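Local coordinates for molinate hydrolase (Gulosibacter molinativorax, PDB 4WGX), which probably hydrolyses carbon-nitrogen bonds other than peptide bonds, as a metal-dependent member of the amidohydrolase superfamily that acts on the synthetic herbicide molinate, at residues T151-R156 with T213-G218; K209-D214 with Y226-E231; Y92-E97 with P452-Y457. One frame throughout, in Å; residues are numbered along the deposited sequence.

In the fold
Contacts 1 and 2 have centres 13 Å apart. They share T213 and D214, where the chain leaves strand 208-211 and runs toward helix 217-220. That strand lies in a parallel sheet of the TIM-barrel-like amidohydrolase core. Contact 2 ties its end to the loop before helix 231-243, and contact 1 ties the next residues to the loop after strand 143-144. Both touch the second subunit and lie near H251 and H271, which bind zinc in another model of this protein. Contact 3 lies about 27 Å and 33 Å from them, centre to centre, away from those histidines. It fastens the C-terminal tail to helix 91-104, and the other two are nested in the loop it closes.

Contact 1: T151-R156 with T213-G218; sequences TGDFMR and TDHLVG
G152 meets L216 first: its carbonyl O lies 3.6 Å from L216 CD2. D153 carries the polar link. Its backbone O accepts a hydrogen bond from H215 ND1 at 2.8 Å. The oxygen lies in the plane of the imidazole, at its edge, although the bond is bent, with 137° at the hydrogen. H215 CG is anti to the backbone N (chi1 -168°), which carries the ring across to D153. The D153 carboxylate is turned steeply to this ring. OD1 touches H215 CB at 3.2 Å, while OD2 is held by the backbone N of G147. F154 brings one ring face under H215 CE1, near the rim. The rings meet obliquely, their planes 38° apart. G218 packs its backbone on the M155 carbonyl, with M155 O 3.3 Å from G218 C. At R156, CA makes a CH...O contact to G218 O, and CG rests on the same oxygen at 3.4 Å. R156 NE bonds to M76 O.

D214 OD2 accepts from L216 N through its anti lone pair, an Asx turn before the helix. H215 lies close to H251, a zinc ligand in this protein though none is bound to this chain, and NE2 bonds an MPD, probably from the crystallisation liquor. The ND1 bond probably limits ring rotation and leaves NE2 facing the MPD, consistent with a place in the active site.

Contact 2: K209-D214 with Y226-E231; sequences KIAVTD and YFTFSE
Y226 N donates to D214 OD1 at 2.7 Å, a nearly straight bond with 167° at the hydrogen. The oxygen is met on its anti side, with the N well out of the carboxylate plane. D214 CG sits between its backbone N and carbonyl carbon (chi1 69°), and this torsion brings OD1 to Y226. A single beta bridge, T213 with F227, joins the backbones just past strand 208-211 of the amidohydrolase barrel. T228 N donates to V212 O at 3.1 Å, from above the carbonyl plane. The return bond, D214 N to Y226 O, is weak.

T228 adds a side-chain bond. Its OG1 donates to A211 O at 2.9 Å, also from above the carbonyl plane. A211 is the centre of an inverse gamma turn, so this hydroxyl grips the chain where it bends out of the strand. A water sits between V212 O and F229 N, though its approach to V212 O is too short to be certain.

Packing surrounds these bonds. V212 and F227 lie side by side and point the same way, with V212 CG1 3.8 Å from F227 CE2. The Y226 ring stands steeply to the D214 carboxylate, 80° between planes, with OD1 near its edge. The same tyrosine meets Y226 and R183 of the second subunit, the arginine through a cation-pi contact, so this loop also forms part of the subunit interface. T213 OG1 hydrogen-bonds to T253 OG1, and the T213 side chain lies close to H251, which binds zinc in another model of this protein. Further back along the strand, I210 CG2 touches F229 CE2 at 4.3 Å, and one face of the F229 ring is covered near its rim by T228 CG2.

Contact 3: Y92-E97 with P452-Y457; sequences YKVIEE and PLVTAY
V94 and V454 face each other with CA atoms 6.6 Å apart, where an irregular piece of the C-terminal tail passes helix 91-104. E97 carries the polar part. Its CG is anti to the backbone N (chi1 173°), and the chain runs on extended, so the carboxylate is carried straight off the helix into the loop at 453-455. There it meets three successive backbone N-H groups and one hydroxyl. OE1 accepts from V454 N at 2.9 Å through its syn lone pair. OE2 takes the other three donors. T455 OG1 comes nearly along the C-O axis at 2.6 Å. T455 N arrives on the syn side at 3.1 Å, somewhat out of the carboxylate plane. L453 N donates from above that plane at 2.9 Å.

Apolar groups close in beside the carboxylate. V94 CG1 touches V454 CG2 at 3.6 Å, and V94 CG2 touches L453 CD2 at 3.8 Å. In both pairs the side chains cross at about a right angle. L453 CD2 also lies against K93 CB, 3.7 Å away. F87 of helix 80-87 packs on V94, L453 and V454. The amine of K93 leads away to a salt bridge with D465 of the third subunit.

Were E97 replaced by an alanine, the N-H groups of L453, V454 and T455 and the T455 hydroxyl would probably lose their shared acceptor and the loop could shift from the helix. Four bonds fix the rotation of the buried carboxylate, and their donors are likely to stabilise its negative charge. The chemistry is that of a side-chain anion held by three backbone amides and a hydroxyl, fastening the tail to helix 91-104.

Contact 1: T151-R156 with T213-G218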
ATOM      1  N   THR A 151     -10.891  -8.536   7.713  1.00 28.14           N
ATOM      2  CA  THR A 151     -11.319  -7.230   8.190  1.00 27.74           C
ATOM      3  C   THR A 151     -10.105  -6.523   8.763  1.00 23.18           C
ATOM      4  O   THR A 151      -8.995  -7.021   8.637  1.00 23.90           O
ATOM      5  CB  THR A 151     -12.407  -7.346   9.256  1.00 26.33           C
ATOM      6  OG1 THR A 151     -11.858  -7.915  10.450  1.00 20.37           O
ATOM      7  CG2 THR A 151     -13.536  -8.200   8.754  1.00 23.82           C
ATOM      8  N   GLY A 152     -10.328  -5.377   9.400  1.00 21.42           N
ATOM      9  CA  GLY A 152      -9.254  -4.589   9.974  1.00 25.04           C
ATOM     10  C   GLY A 152      -8.513  -5.284  11.097  1.00 26.36           C
ATOM     11  O   GLY A 152      -7.371  -4.955  11.399  1.00 23.88           O
ATOM     12  N   ASP A 153      -9.160  -6.269  11.698  1.00 26.64           N
ATOM     13  CA  ASP A 153      -8.586  -6.998  12.814  1.00 23.17           C
ATOM     14  C   ASP A 153      -7.444  -7.925  12.422  1.00 24.81           C
ATOM     15  O   ASP A 153      -6.772  -8.462  13.282  1.00 26.63           O
ATOM     16  CB  ASP A 153      -9.686  -7.792  13.513  1.00 31.34           C
ATOM     17  CG  ASP A 153     -10.655  -6.895  14.283  1.00 32.33           C
ATOM     18  OD1 ASP A 153     -10.232  -6.232  15.245  1.00 41.32           O
ATOM     19  OD2 ASP A 153     -11.838  -6.835  13.924  1.00 34.58           O
ATOM     20  N   PHE A 154      -7.213  -8.107  11.130  1.00 26.80           N
ATOM     21  CA  PHE A 154      -6.081  -8.909  10.687  1.00 31.80           C
ATOM     22  C   PHE A 154      -5.224  -8.156   9.665  1.00 26.66           C
ATOM     23  O   PHE A 154      -4.272  -8.701   9.134  1.00 38.44           O
ATOM     24  CB  PHE A 154      -6.570 -10.242  10.109  1.00 25.29           C
ATOM     25  CG  PHE A 154      -7.176 -11.162  11.133  1.00 27.98           C
ATOM     26  CD1 PHE A 154      -8.452 -10.940  11.620  1.00 25.98           C
ATOM     27  CD2 PHE A 154      -6.465 -12.239  11.616  1.00 29.24           C
ATOM     28  CE1 PHE A 154      -9.003 -11.780  12.559  1.00 26.99           C
ATOM     29  CE2 PHE A 154      -7.009 -13.083  12.549  1.00 33.72           C
ATOM     30  CZ  PHE A 154      -8.281 -12.853  13.025  1.00 30.12           C
ATOM     31  N   MET A 155      -5.564  -6.900   9.402  1.00 27.08           N
ATOM     32  CA  MET A 155      -4.775  -6.059   8.505  1.00 32.56           C
ATOM     33  C   MET A 155      -3.498  -5.537   9.123  1.00 26.65           C
ATOM     34  O   MET A 155      -3.393  -5.370  10.326  1.00 26.08           O
ATOM     35  CB  MET A 155      -5.565  -4.840   8.054  1.00 29.76           C
ATOM     36  CG  MET A 155      -6.547  -5.083   6.959  1.00 40.16           C
ATOM     37  SD  MET A 155      -7.380  -3.577   6.416  1.00 57.15           S
ATOM     38  CE  MET A 155      -6.266  -2.274   6.899  1.00 40.30           C
ATOM     39  N   ARG A 156      -2.525  -5.277   8.268  1.00 33.72           N
ATOM     40  CA  ARG A 156      -1.393  -4.434   8.623  1.00 33.30           C
ATOM     41  C   ARG A 156      -1.295  -3.337   7.589  1.00 28.51           C
ATOM     42  O   ARG A 156      -1.939  -3.415   6.549  1.00 28.04           O
ATOM     43  CB  ARG A 156      -0.100  -5.223   8.685  1.00 28.98           C
ATOM     44  CG  ARG A 156      -0.213  -6.456   9.502  1.00 36.94           C
ATOM     45  CD  ARG A 156       1.120  -6.817  10.061  1.00 34.90           C
ATOM     46  NE  ARG A 156       1.203  -8.233  10.347  1.00 47.92           N
ATOM     47  CZ  ARG A 156       2.340  -8.898  10.491  1.00 58.03           C
ATOM     48  NH1 ARG A 156       3.500  -8.267  10.368  1.00 62.87           N
ATOM     49  NH2 ARG A 156       2.317 -10.198  10.748  1.00 58.40           N
ATOM     50  N   THR A 213     -11.359  -5.554  24.611  1.00 21.61           N
ATOM     51  CA  THR A 213     -10.626  -4.558  23.862  1.00 23.98           C
ATOM     52  C   THR A 213     -10.515  -4.954  22.398  1.00 21.34           C
ATOM     53  O   THR A 213     -10.988  -6.003  21.976  1.00 23.56           O
ATOM     54  CB  THR A 213      -9.230  -4.337  24.439  1.00 23.00           C
ATOM     55  OG1 THR A 213      -8.489  -5.550  24.363  1.00 26.51           O
ATOM     56  CG2 THR A 213      -9.314  -3.889  25.879  1.00 20.35           C
ATOM     57  N   ASP A 214      -9.887  -4.083  21.630  1.00 20.69           N
ATOM     58  CA  ASP A 214      -9.760  -4.255  20.199  1.00 22.33           C
ATOM     59  C   ASP A 214      -8.781  -5.345  19.824  1.00 19.40           C
ATOM     60  O   ASP A 214      -8.022  -5.845  20.639  1.00 20.69           O
ATOM     61  CB  ASP A 214      -9.297  -2.949  19.566  1.00 26.94           C
ATOM     62  CG  ASP A 214      -7.889  -2.619  19.946  1.00 26.11           C
ATOM     63  OD1 ASP A 214      -7.693  -2.107  21.060  1.00 20.44           O
ATOM     64  OD2 ASP A 214      -6.983  -2.935  19.156  1.00 27.72           O
ATOM     65  N   HIS A 215      -8.789  -5.666  18.546  1.00 22.13           N
ATOM     66  CA  HIS A 215      -7.847  -6.597  17.969  1.00 27.11           C
ATOM     67  C   HIS A 215      -7.100  -5.912  16.804  1.00 28.05           C
ATOM     68  O   HIS A 215      -6.901  -6.498  15.746  1.00 26.66           O
ATOM     69  CB  HIS A 215      -8.603  -7.845  17.520  1.00 32.15           C
ATOM     70  CG  HIS A 215      -7.728  -8.997  17.177  1.00 28.19           C
ATOM     71  ND1 HIS A 215      -7.222  -9.190  15.912  1.00 30.35           N
ATOM     72  CD2 HIS A 215      -7.295 -10.036  17.921  1.00 38.00           C
ATOM     73  CE1 HIS A 215      -6.493 -10.290  15.898  1.00 28.35           C
ATOM     74  NE2 HIS A 215      -6.527 -10.821  17.103  1.00 41.52           N
ATOM     75  N   LEU A 216      -6.678  -4.666  17.012  1.00 20.27           N
ATOM     76  CA  LEU A 216      -6.064  -3.873  15.942  1.00 23.32           C
ATOM     77  C   LEU A 216      -4.547  -3.736  16.043  1.00 20.75           C
ATOM     78  O   LEU A 216      -3.967  -2.867  15.407  1.00 21.95           O
ATOM     79  CB  LEU A 216      -6.671  -2.474  15.912  1.00 24.29           C
ATOM     80  CG  LEU A 216      -8.149  -2.372  15.584  1.00 25.21           C
ATOM     81  CD1 LEU A 216      -8.625  -0.946  15.726  1.00 21.18           C
ATOM     82  CD2 LEU A 216      -8.393  -2.876  14.187  1.00 25.54           C
ATOM     83  N   VAL A 217      -3.913  -4.593  16.825  1.00 19.77           N
ATOM     84  CA  VAL A 217      -2.486  -4.471  17.074  1.00 29.10           C
ATOM     85  C   VAL A 217      -1.656  -4.610  15.792  1.00 32.58           C
ATOM     86  O   VAL A 217      -0.609  -3.988  15.664  1.00 28.21           O
ATOM     87  CB  VAL A 217      -2.008  -5.498  18.128  1.00 26.42           C
ATOM     88  CG1 VAL A 217      -2.388  -6.924  17.744  1.00 39.97           C
ATOM     89  CG2 VAL A 217      -0.515  -5.393  18.344  1.00 35.16           C
ATOM     90  N   GLY A 218      -2.129  -5.391  14.832  1.00 27.28           N
ATOM     91  CA  GLY A 218      -1.407  -5.549  13.584  1.00 25.88           C
ATOM     92  C   GLY A 218      -1.416  -4.274  12.759  1.00 28.89           C
ATOM     93  O   GLY A 218      -0.559  -4.044  11.912  1.00 29.35           O
TER

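Contact 2: K209-D214 with Y226-E231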
ATOM      1  N   LYS A 209     -16.009 -16.248  24.450  1.00 29.30           N
ATOM      2  CA  LYS A 209     -14.962 -15.239  24.547  1.00 22.43           C
ATOM      3  C   LYS A 209     -15.414 -13.913  23.970  1.00 21.85           C
ATOM      4  O   LYS A 209     -15.862 -13.826  22.829  1.00 22.59           O
ATOM      5  CB  LYS A 209     -13.682 -15.677  23.843  1.00 24.36           C
ATOM      6  CG  LYS A 209     -12.512 -14.825  24.274  1.00 28.62           C
ATOM      7  CD  LYS A 209     -11.166 -15.451  23.987  1.00 28.08           C
ATOM      8  CE  LYS A 209     -10.686 -15.187  22.584  1.00 30.44           C
ATOM      9  NZ  LYS A 209      -9.218 -15.326  22.524  1.00 30.54           N
ATOM     10  N   ILE A 210     -15.273 -12.884  24.785  1.00 22.32           N
ATOM     11  CA  ILE A 210     -15.656 -11.533  24.420  1.00 27.63           C
ATOM     12  C   ILE A 210     -14.417 -10.661  24.179  1.00 23.88           C
ATOM     13  O   ILE A 210     -13.463 -10.689  24.952  1.00 20.13           O
ATOM     14  CB  ILE A 210     -16.538 -10.911  25.514  1.00 29.51           C
ATOM     15  CG1 ILE A 210     -17.841 -11.702  25.625  1.00 29.32           C
ATOM     16  CG2 ILE A 210     -16.826  -9.461  25.208  1.00 30.19           C
ATOM     17  CD1 ILE A 210     -18.710 -11.316  26.784  1.00 43.01           C
ATOM     18  N   ALA A 211     -14.438  -9.911  23.082  1.00 23.15           N
ATOM     19  CA  ALA A 211     -13.390  -8.940  22.798  1.00 22.53           C
ATOM     20  C   ALA A 211     -13.616  -7.693  23.628  1.00 19.67           C
ATOM     21  O   ALA A 211     -14.262  -6.772  23.170  1.00 26.42           O
ATOM     22  CB  ALA A 211     -13.371  -8.591  21.323  1.00 21.67           C
ATOM     23  N   VAL A 212     -13.100  -7.667  24.850  1.00 20.67           N
ATOM     24  CA  VAL A 212     -13.272  -6.510  25.715  1.00 21.20           C
ATOM     25  C   VAL A 212     -12.575  -5.318  25.075  1.00 24.19           C
ATOM     26  O   VAL A 212     -13.125  -4.224  24.997  1.00 22.42           O
ATOM     27  CB  VAL A 212     -12.717  -6.755  27.126  1.00 21.76           C
ATOM     28  CG1 VAL A 212     -12.783  -5.492  27.960  1.00 24.49           C
ATOM     29  CG2 VAL A 212     -13.479  -7.868  27.808  1.00 24.10           C
ATOM     30  N   THR A 213     -11.359  -5.554  24.611  1.00 21.61           N
ATOM     31  CA  THR A 213     -10.626  -4.558  23.862  1.00 23.98           C
ATOM     32  C   THR A 213     -10.515  -4.954  22.398  1.00 21.34           C
ATOM     33  O   THR A 213     -10.988  -6.003  21.976  1.00 23.56           O
ATOM     34  CB  THR A 213      -9.230  -4.337  24.439  1.00 23.00           C
ATOM     35  OG1 THR A 213      -8.489  -5.550  24.363  1.00 26.51           O
ATOM     36  CG2 THR A 213      -9.314  -3.889  25.879  1.00 20.35           C
ATOM     37  N   ASP A 214      -9.887  -4.083  21.630  1.00 20.69           N
ATOM     38  CA  ASP A 214      -9.760  -4.255  20.199  1.00 22.33           C
ATOM     39  C   ASP A 214      -8.781  -5.345  19.824  1.00 19.40           C
ATOM     40  O   ASP A 214      -8.022  -5.845  20.639  1.00 20.69           O
ATOM     41  CB  ASP A 214      -9.297  -2.949  19.566  1.00 26.94           C
ATOM     42  CG  ASP A 214      -7.889  -2.619  19.946  1.00 26.11           C
ATOM     43  OD1 ASP A 214      -7.693  -2.107  21.060  1.00 20.44           O
ATOM     44  OD2 ASP A 214      -6.983  -2.935  19.156  1.00 27.72           O
ATOM     45  N   TYR A 226      -8.250   0.128  22.393  1.00 22.20           N
ATOM     46  CA  TYR A 226      -9.615   0.617  22.530  1.00 18.14           C
ATOM     47  C   TYR A 226     -10.470  -0.345  23.345  1.00 24.64           C
ATOM     48  O   TYR A 226     -10.030  -1.434  23.677  1.00 26.27           O
ATOM     49  CB  TYR A 226     -10.265   0.800  21.167  1.00 23.42           C
ATOM     50  CG  TYR A 226      -9.573   1.772  20.248  1.00 24.70           C
ATOM     51  CD1 TYR A 226      -8.567   1.358  19.393  1.00 21.00           C
ATOM     52  CD2 TYR A 226      -9.941   3.103  20.225  1.00 20.82           C
ATOM     53  CE1 TYR A 226      -7.936   2.247  18.562  1.00 21.19           C
ATOM     54  CE2 TYR A 226      -9.326   3.989  19.393  1.00 19.98           C
ATOM     55  CZ  TYR A 226      -8.326   3.558  18.563  1.00 17.37           C
ATOM     56  OH  TYR A 226      -7.724   4.443  17.725  1.00 21.32           O
ATOM     57  N   PHE A 227     -11.694   0.066  23.655  1.00 22.98           N
ATOM     58  CA  PHE A 227     -12.725  -0.857  24.087  1.00 19.35           C
ATOM     59  C   PHE A 227     -13.672  -1.094  22.936  1.00 18.33           C
ATOM     60  O   PHE A 227     -14.070  -0.172  22.250  1.00 20.63           O
ATOM     61  CB  PHE A 227     -13.469  -0.333  25.311  1.00 20.78           C
ATOM     62  CG  PHE A 227     -12.730  -0.538  26.590  1.00 25.12           C
ATOM     63  CD1 PHE A 227     -11.731   0.320  26.973  1.00 27.38           C
ATOM     64  CD2 PHE A 227     -13.028  -1.602  27.403  1.00 31.77           C
ATOM     65  CE1 PHE A 227     -11.049   0.117  28.136  1.00 29.03           C
ATOM     66  CE2 PHE A 227     -12.359  -1.799  28.574  1.00 31.33           C
ATOM     67  CZ  PHE A 227     -11.370  -0.944  28.942  1.00 30.07           C
ATOM     68  N   THR A 228     -14.018  -2.356  22.729  1.00 21.23           N
ATOM     69  CA  THR A 228     -14.949  -2.754  21.695  1.00 15.46           C
ATOM     70  C   THR A 228     -16.369  -2.263  21.971  1.00 19.92           C
ATOM     71  O   THR A 228     -17.092  -1.872  21.062  1.00 21.46           O
ATOM     72  CB  THR A 228     -14.940  -4.274  21.563  1.00 15.29           C
ATOM     73  OG1 THR A 228     -13.610  -4.693  21.267  1.00 22.72           O
ATOM     74  CG2 THR A 228     -15.897  -4.763  20.495  1.00 19.41           C
ATOM     75  N   PHE A 229     -16.755  -2.274  23.235  1.00 19.29           N
ATOM     76  CA  PHE A 229     -18.125  -1.982  23.617  1.00 21.72           C
ATOM     77  C   PHE A 229     -18.161  -0.943  24.716  1.00 21.16           C
ATOM     78  O   PHE A 229     -17.207  -0.793  25.468  1.00 23.41           O
ATOM     79  CB  PHE A 229     -18.837  -3.256  24.106  1.00 24.13           C
ATOM     80  CG  PHE A 229     -18.891  -4.367  23.097  1.00 24.55           C
ATOM     81  CD1 PHE A 229     -19.714  -4.292  21.997  1.00 19.51           C
ATOM     82  CD2 PHE A 229     -18.137  -5.510  23.278  1.00 17.81           C
ATOM     83  CE1 PHE A 229     -19.772  -5.325  21.100  1.00 17.27           C
ATOM     84  CE2 PHE A 229     -18.192  -6.533  22.388  1.00 16.73           C
ATOM     85  CZ  PHE A 229     -19.009  -6.450  21.304  1.00 18.47           C
ATOM     86  N   SER A 230     -19.270  -0.224  24.814  1.00 20.65           N
ATOM     87  CA  SER A 230     -19.565   0.515  26.034  1.00 23.22           C
ATOM     88  C   SER A 230     -19.723  -0.505  27.150  1.00 27.08           C
ATOM     89  O   SER A 230     -20.000  -1.667  26.892  1.00 22.92           O
ATOM     90  CB  SER A 230     -20.825   1.354  25.894  1.00 29.69           C
ATOM     91  OG  SER A 230     -21.982   0.541  25.863  1.00 29.62           O
ATOM     92  N   GLU A 231     -19.549  -0.088  28.391  1.00 32.72           N
ATOM     93  CA  GLU A 231     -19.573  -1.052  29.472  1.00 32.70           C
ATOM     94  C   GLU A 231     -20.968  -1.630  29.721  1.00 33.12           C
ATOM     95  O   GLU A 231     -21.080  -2.767  30.178  1.00 35.41           O
ATOM     96  CB  GLU A 231     -18.986  -0.439  30.749  1.00 31.15           C
ATOM     97  CG  GLU A 231     -17.455  -0.441  30.684  1.00 43.42           C
ATOM     98  CD  GLU A 231     -16.766  -0.197  32.008  1.00 45.65           C
ATOM     99  OE1 GLU A 231     -17.314  -0.589  33.065  1.00 41.73           O
ATOM    100  OE2 GLU A 231     -15.656   0.379  31.974  1.00 34.68           O
TER
HETATM  101  O   HOH W   1     -15.519  -3.601  25.514  1.00 20.61           O

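Contact 3: Y92-E97 with P452-Y457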
ATOM      1  N   TYR A  92     -13.063 -29.092   8.558  1.00 24.44           N
ATOM      2  CA  TYR A  92     -13.203 -29.979   9.723  1.00 27.42           C
ATOM      3  C   TYR A  92     -12.053 -30.977   9.797  1.00 24.31           C
ATOM      4  O   TYR A  92     -11.610 -31.346  10.885  1.00 27.87           O
ATOM      5  CB  TYR A  92     -14.565 -30.696   9.719  1.00 26.91           C
ATOM      6  CG  TYR A  92     -14.809 -31.705   8.614  1.00 33.82           C
ATOM      7  CD1 TYR A  92     -15.259 -31.306   7.366  1.00 36.02           C
ATOM      8  CD2 TYR A  92     -14.626 -33.058   8.832  1.00 36.45           C
ATOM      9  CE1 TYR A  92     -15.486 -32.218   6.363  1.00 36.75           C
ATOM     10  CE2 TYR A  92     -14.849 -33.983   7.826  1.00 35.76           C
ATOM     11  CZ  TYR A  92     -15.282 -33.556   6.601  1.00 42.20           C
ATOM     12  OH  TYR A  92     -15.514 -34.458   5.592  1.00 42.46           O
ATOM     13  N   LYS A  93     -11.534 -31.366   8.641  1.00 23.91           N
ATOM     14  CA  LYS A  93     -10.364 -32.237   8.582  1.00 24.20           C
ATOM     15  C   LYS A  93      -9.059 -31.527   8.939  1.00 27.28           C
ATOM     16  O   LYS A  93      -8.145 -32.133   9.506  1.00 25.74           O
ATOM     17  CB  LYS A  93     -10.247 -32.859   7.195  1.00 34.09           C
ATOM     18  CG  LYS A  93     -11.508 -33.535   6.727  1.00 35.14           C
ATOM     19  CD  LYS A  93     -11.205 -34.701   5.817  1.00 50.90           C
ATOM     20  CE  LYS A  93     -12.484 -35.283   5.262  1.00 58.71           C
ATOM     21  NZ  LYS A  93     -12.220 -36.166   4.103  1.00 69.57           N
ATOM     22  N   VAL A  94      -8.958 -30.249   8.585  1.00 28.84           N
ATOM     23  CA  VAL A  94      -7.837 -29.429   9.028  1.00 25.68           C
ATOM     24  C   VAL A  94      -7.845 -29.381  10.552  1.00 21.67           C
ATOM     25  O   VAL A  94      -6.825 -29.581  11.223  1.00 23.18           O
ATOM     26  CB  VAL A  94      -7.912 -27.983   8.461  1.00 26.62           C
ATOM     27  CG1 VAL A  94      -6.780 -27.131   9.001  1.00 23.12           C
ATOM     28  CG2 VAL A  94      -7.895 -27.981   6.938  1.00 20.05           C
ATOM     29  N   ILE A  95      -9.025 -29.115  11.087  1.00 19.56           N
ATOM     30  CA  ILE A  95      -9.202 -29.060  12.527  1.00 23.17           C
ATOM     31  C   ILE A  95      -8.879 -30.417  13.190  1.00 29.45           C
ATOM     32  O   ILE A  95      -8.161 -30.465  14.193  1.00 25.67           O
ATOM     33  CB  ILE A  95     -10.636 -28.590  12.868  1.00 26.12           C
ATOM     34  CG1 ILE A  95     -10.804 -27.122  12.455  1.00 25.70           C
ATOM     35  CG2 ILE A  95     -10.914 -28.722  14.347  1.00 30.51           C
ATOM     36  CD1 ILE A  95     -12.207 -26.615  12.532  1.00 25.50           C
ATOM     37  N   GLU A  96      -9.368 -31.518  12.627  1.00 23.27           N
ATOM     38  CA  GLU A  96      -9.014 -32.835  13.171  1.00 27.59           C
ATOM     39  C   GLU A  96      -7.516 -33.128  13.103  1.00 25.83           C
ATOM     40  O   GLU A  96      -6.929 -33.650  14.054  1.00 25.59           O
ATOM     41  CB  GLU A  96      -9.791 -33.932  12.450  1.00 26.72           C
ATOM     42  CG  GLU A  96     -11.241 -34.010  12.902  1.00 26.35           C
ATOM     43  CD  GLU A  96     -12.150 -34.594  11.845  1.00 39.30           C
ATOM     44  OE1 GLU A  96     -11.656 -35.298  10.931  1.00 33.39           O
ATOM     45  OE2 GLU A  96     -13.362 -34.336  11.924  1.00 28.21           O
ATOM     46  N   GLU A  97      -6.895 -32.789  11.983  1.00 24.80           N
ATOM     47  CA  GLU A  97      -5.449 -32.933  11.855  1.00 26.20           C
ATOM     48  C   GLU A  97      -4.709 -32.149  12.941  1.00 29.76           C
ATOM     49  O   GLU A  97      -3.767 -32.661  13.568  1.00 27.28           O
ATOM     50  CB  GLU A  97      -4.991 -32.480  10.466  1.00 21.77           C
ATOM     51  CG  GLU A  97      -3.482 -32.415  10.263  1.00 25.95           C
ATOM     52  CD  GLU A  97      -3.089 -31.838   8.896  1.00 35.16           C
ATOM     53  OE1 GLU A  97      -3.787 -30.929   8.402  1.00 27.68           O
ATOM     54  OE2 GLU A  97      -2.085 -32.296   8.317  1.00 29.89           O
ATOM     55  N   PRO A 452      -2.393 -36.709   6.652  1.00 30.59           N
ATOM     56  CA  PRO A 452      -1.838 -35.371   6.454  1.00 35.70           C
ATOM     57  C   PRO A 452      -2.550 -34.601   5.368  1.00 33.47           C
ATOM     58  O   PRO A 452      -2.854 -35.117   4.300  1.00 31.43           O
ATOM     59  CB  PRO A 452      -0.395 -35.648   6.073  1.00 31.65           C
ATOM     60  CG  PRO A 452      -0.083 -36.902   6.781  1.00 34.07           C
ATOM     61  CD  PRO A 452      -1.329 -37.723   6.702  1.00 35.70           C
ATOM     62  N   LEU A 453      -2.822 -33.345   5.674  1.00 32.12           N
ATOM     63  CA  LEU A 453      -3.668 -32.523   4.839  1.00 28.03           C
ATOM     64  C   LEU A 453      -2.963 -31.193   4.648  1.00 33.34           C
ATOM     65  O   LEU A 453      -2.360 -30.958   3.610  1.00 30.87           O
ATOM     66  CB  LEU A 453      -5.038 -32.366   5.473  1.00 30.99           C
ATOM     67  CG  LEU A 453      -6.031 -31.490   4.723  1.00 29.78           C
ATOM     68  CD1 LEU A 453      -6.240 -32.017   3.334  1.00 27.33           C
ATOM     69  CD2 LEU A 453      -7.339 -31.438   5.460  1.00 30.57           C
ATOM     70  N   VAL A 454      -2.999 -30.351   5.675  1.00 29.19           N
ATOM     71  CA  VAL A 454      -2.156 -29.172   5.728  1.00 28.74           C
ATOM     72  C   VAL A 454      -0.681 -29.561   5.733  1.00 28.21           C
ATOM     73  O   VAL A 454       0.119 -28.958   5.024  1.00 29.14           O
ATOM     74  CB  VAL A 454      -2.464 -28.312   6.978  1.00 27.68           C
ATOM     75  CG1 VAL A 454      -1.582 -27.064   7.016  1.00 26.88           C
ATOM     76  CG2 VAL A 454      -3.911 -27.891   6.997  1.00 26.59           C
ATOM     77  N   THR A 455      -0.322 -30.566   6.525  1.00 23.75           N
ATOM     78  CA  THR A 455       1.081 -30.947   6.680  1.00 27.88           C
ATOM     79  C   THR A 455       1.613 -31.821   5.535  1.00 27.79           C
ATOM     80  O   THR A 455       2.798 -32.126   5.491  1.00 28.18           O
ATOM     81  CB  THR A 455       1.323 -31.689   8.016  1.00 29.72           C
ATOM     82  OG1 THR A 455       0.491 -32.851   8.081  1.00 29.75           O
ATOM     83  CG2 THR A 455       1.023 -30.781   9.210  1.00 30.72           C
ATOM     84  N   ALA A 456       0.748 -32.228   4.615  1.00 23.45           N
ATOM     85  CA  ALA A 456       1.199 -32.935   3.417  1.00 31.90           C
ATOM     86  C   ALA A 456       2.135 -32.043   2.600  1.00 30.36           C
ATOM     87  O   ALA A 456       1.748 -30.952   2.188  1.00 30.72           O
ATOM     88  CB  ALA A 456       0.010 -33.372   2.582  1.00 23.51           C
ATOM     89  N   TYR A 457       3.358 -32.510   2.366  1.00 32.91           N
ATOM     90  CA  TYR A 457       4.410 -31.685   1.760  1.00 37.35           C
ATOM     91  C   TYR A 457       5.529 -32.580   1.241  1.00 37.11           C
ATOM     92  O   TYR A 457       5.836 -33.576   1.874  1.00 38.78           O
ATOM     93  CB  TYR A 457       4.955 -30.699   2.792  1.00 32.71           C
ATOM     94  CG  TYR A 457       5.382 -29.350   2.276  1.00 29.56           C
ATOM     95  CD1 TYR A 457       4.466 -28.462   1.743  1.00 32.89           C
ATOM     96  CD2 TYR A 457       6.700 -28.944   2.382  1.00 33.10           C
ATOM     97  CE1 TYR A 457       4.861 -27.219   1.295  1.00 28.87           C
ATOM     98  CE2 TYR A 457       7.107 -27.712   1.936  1.00 27.67           C
ATOM     99  CZ  TYR A 457       6.186 -26.850   1.396  1.00 29.48           C
ATOM    100  OH  TYR A 457       6.587 -25.613   0.973  1.00 32.38           O
TER